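Long-range contact in calcineurin-like phosphoesterase domain-containing protein (Aquifex aeolicus, PDB 1XM7), which is of unknown function but is probably a metal-dependent hydrolase of the calcineurin-like phosphoesterase family: residues S8-Y13 with L47-D52. Residues are numbered along the deposited sequence; the frame is centred on the assembly and turned at random.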
loop_
_atom_site.group_PDB
_atom_site.type_symbol
_atom_site.label_atom_id
_atom_site.label_comp_id
_atom_site.label_asym_id
_atom_site.label_seq_id
_atom_site.Cartn_x
_atom_site.Cartn_y
_atom_site.Cartn_z
ATOM N N SER A 8 -2.263 -0.941 -1.031
ATOM C CA SER A 8 -2.310 -0.328 0.284
ATOM C C SER A 8 -3.659 0.294 0.585
ATOM O O SER A 8 -4.481 0.479 -0.308
ATOM C CB SER A 8 -1.223 0.733 0.419
ATOM O OG SER A 8 -1.498 1.810 -0.443
ATOM N N ASP A 9 -3.872 0.614 1.855
ATOM C CA ASP A 9 -5.111 1.228 2.308
ATOM C C ASP A 9 -6.315 0.365 1.994
ATOM O O ASP A 9 -7.332 0.859 1.503
ATOM C CB ASP A 9 -5.284 2.601 1.669
ATOM C CG ASP A 9 -4.082 3.476 1.877
ATOM O OD1 ASP A 9 -3.154 3.424 1.049
ATOM O OD2 ASP A 9 -4.046 4.197 2.885
ATOM N N THR A 10 -6.198 -0.925 2.294
ATOM C CA THR A 10 -7.277 -1.863 2.044
ATOM C C THR A 10 -8.454 -1.643 2.996
ATOM O O THR A 10 -9.613 -1.883 2.634
ATOM C CB THR A 10 -6.760 -3.295 2.151
ATOM O OG1 THR A 10 -5.932 -3.415 3.308
ATOM C CG2 THR A 10 -5.939 -3.642 0.929
ATOM N N HIS A 11 -8.150 -1.168 4.203
ATOM C CA HIS A 11 -9.174 -0.893 5.202
ATOM C C HIS A 11 -10.176 -2.032 5.361
ATOM O O HIS A 11 -11.387 -1.798 5.438
ATOM C CB HIS A 11 -9.937 0.390 4.849
ATOM C CG HIS A 11 -9.229 1.655 5.238
ATOM N ND1 HIS A 11 -8.207 2.201 4.490
ATOM C CD2 HIS A 11 -9.397 2.479 6.300
ATOM C CE1 HIS A 11 -7.778 3.306 5.073
ATOM N NE2 HIS A 11 -8.484 3.496 6.173
ATOM N N PHE A 12 -9.682 -3.264 5.402
ATOM C CA PHE A 12 -10.567 -4.405 5.568
ATOM C C PHE A 12 -11.410 -4.186 6.809
ATOM O O PHE A 12 -10.894 -3.822 7.858
ATOM C CB PHE A 12 -9.772 -5.700 5.727
ATOM C CG PHE A 12 -9.109 -6.168 4.467
ATOM C CD1 PHE A 12 -9.859 -6.430 3.325
ATOM C CD2 PHE A 12 -7.738 -6.399 4.435
ATOM C CE1 PHE A 12 -9.256 -6.921 2.169
ATOM C CE2 PHE A 12 -7.123 -6.891 3.284
ATOM C CZ PHE A 12 -7.883 -7.153 2.150
ATOM N N TYR A 13 -12.714 -4.396 6.672
ATOM C CA TYR A 13 -13.649 -4.250 7.776
ATOM C C TYR A 13 -13.954 -2.824 8.184
ATOM O O TYR A 13 -14.670 -2.603 9.160
ATOM C CB TYR A 13 -13.167 -5.041 8.992
ATOM C CG TYR A 13 -13.304 -6.539 8.827
ATOM C CD1 TYR A 13 -12.182 -7.364 8.749
ATOM C CD2 TYR A 13 -14.560 -7.134 8.756
ATOM C CE1 TYR A 13 -12.313 -8.741 8.608
ATOM C CE2 TYR A 13 -14.701 -8.508 8.613
ATOM C CZ TYR A 13 -13.579 -9.300 8.540
ATOM O OH TYR A 13 -13.733 -10.650 8.376
ATOM N N LEU A 47 4.023 -9.737 -2.316
ATOM C CA LEU A 47 3.076 -8.631 -2.218
ATOM C C LEU A 47 3.436 -7.653 -1.107
ATOM O O LEU A 47 3.597 -8.036 0.056
ATOM C CB LEU A 47 1.668 -9.179 -1.970
ATOM C CG LEU A 47 0.524 -8.195 -1.694
ATOM C CD1 LEU A 47 0.268 -7.308 -2.906
ATOM C CD2 LEU A 47 -0.729 -8.983 -1.347
ATOM N N TYR A 48 3.568 -6.386 -1.471
ATOM C CA TYR A 48 3.874 -5.348 -0.496
ATOM C C TYR A 48 2.605 -4.572 -0.130
ATOM O O TYR A 48 1.934 -4.007 -0.999
ATOM C CB TYR A 48 4.926 -4.369 -1.048
ATOM C CG TYR A 48 6.308 -4.970 -1.218
ATOM C CD1 TYR A 48 6.646 -5.695 -2.367
ATOM C CD2 TYR A 48 7.261 -4.862 -0.204
ATOM C CE1 TYR A 48 7.903 -6.304 -2.495
ATOM C CE2 TYR A 48 8.516 -5.466 -0.319
ATOM C CZ TYR A 48 8.831 -6.184 -1.465
ATOM O OH TYR A 48 10.072 -6.775 -1.572
ATOM N N HIS A 49 2.269 -4.570 1.159
ATOM C CA HIS A 49 1.109 -3.837 1.652
ATOM C C HIS A 49 1.710 -2.606 2.318
ATOM O O HIS A 49 2.419 -2.711 3.314
ATOM C CB HIS A 49 0.336 -4.661 2.673
ATOM C CG HIS A 49 -1.019 -4.111 2.977
ATOM N ND1 HIS A 49 -1.217 -2.811 3.393
ATOM C CD2 HIS A 49 -2.247 -4.678 2.911
ATOM C CE1 HIS A 49 -2.510 -2.603 3.572
ATOM N NE2 HIS A 49 -3.155 -3.719 3.286
ATOM N N LEU A 50 1.431 -1.434 1.766
ATOM C CA LEU A 50 2.025 -0.215 2.293
ATOM C C LEU A 50 1.200 0.607 3.280
ATOM O O LEU A 50 1.287 1.829 3.285
ATOM C CB LEU A 50 2.488 0.658 1.116
ATOM C CG LEU A 50 3.260 -0.115 0.023
ATOM C CD1 LEU A 50 3.743 0.847 -1.032
ATOM C CD2 LEU A 50 4.440 -0.866 0.613
ATOM N N GLY A 51 0.397 -0.047 4.115
ATOM C CA GLY A 51 -0.346 0.715 5.101
ATOM C C GLY A 51 -1.849 0.583 5.229
ATOM O O GLY A 51 -2.568 0.484 4.237
ATOM N N ASP A 52 -2.303 0.625 6.483
ATOM C CA ASP A 52 -3.708 0.525 6.855
ATOM C C ASP A 52 -4.369 -0.721 6.274
ATOM O O ASP A 52 -5.263 -0.665 5.436
ATOM C CB ASP A 52 -4.432 1.814 6.465
ATOM C CG ASP A 52 -3.976 3.003 7.311
ATOM O OD1 ASP A 52 -4.422 4.142 7.073
ATOM O OD2 ASP A 52 -3.163 2.786 8.232
#
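Two signature loops of the calcineurin-like metallophosphoesterase fold, the D-x-H loop (Asp-9 to His-11) after strand 4-7 and the G-D loop (Gly-51, Asp-52) after the neighbouring parallel strand 46-49, meet here in the protein interior. Backbone bonds join them first. Asp-9 N gives its hydrogen to Gly-51 O at 2.7 Å, and His-11 N reaches Asp-52 O at 3.2 Å on a nearly straight path (166°). At position 51 the backbone is turned so that any CB would collide with the carbonyl oxygen of Leu-50, which makes glycine the natural residue.

The imidazole of His-49 closes the same junction: CG anti to the backbone N (chi1 -167°) lays the ring alongside residues 8-10, and NE2 arrives at Thr-10. There NE2 donates in the ring plane to Thr-10 OG1 at 2.8 Å, while ND1 accepts Gly-51 N at 3.3 Å, also in plane, so bonds at two edge nitrogens fix the ring's rotation. Threonine suits its place because the hydroxyl, also bonded to Phe-53 O, can accept from the ring while the CG2 methyl of Thr-10 packs 3.6 Å from His-49 NE2. A leucine in place of His-49 would probably cost Gly-51 N its ring acceptor and leave Thr-10 OG1 with Phe-53 O but no imidazole donor.

Alongside Asp-52, the His-11 ring stands nearly perpendicular to the carboxylate (85°), with CE1 3.9 Å from Asp-52 CB. Asp-9 OD1 accepts from Ser-8 OG and from His-147 N, and Asp-52 OD2 from His-81 N. Asp-9 OD2 and Asp-52 OD1 come within 4.2 Å, two acidic groups brought close together as in the two-metal site of relatives; cations bound there would probably offset the repulsion.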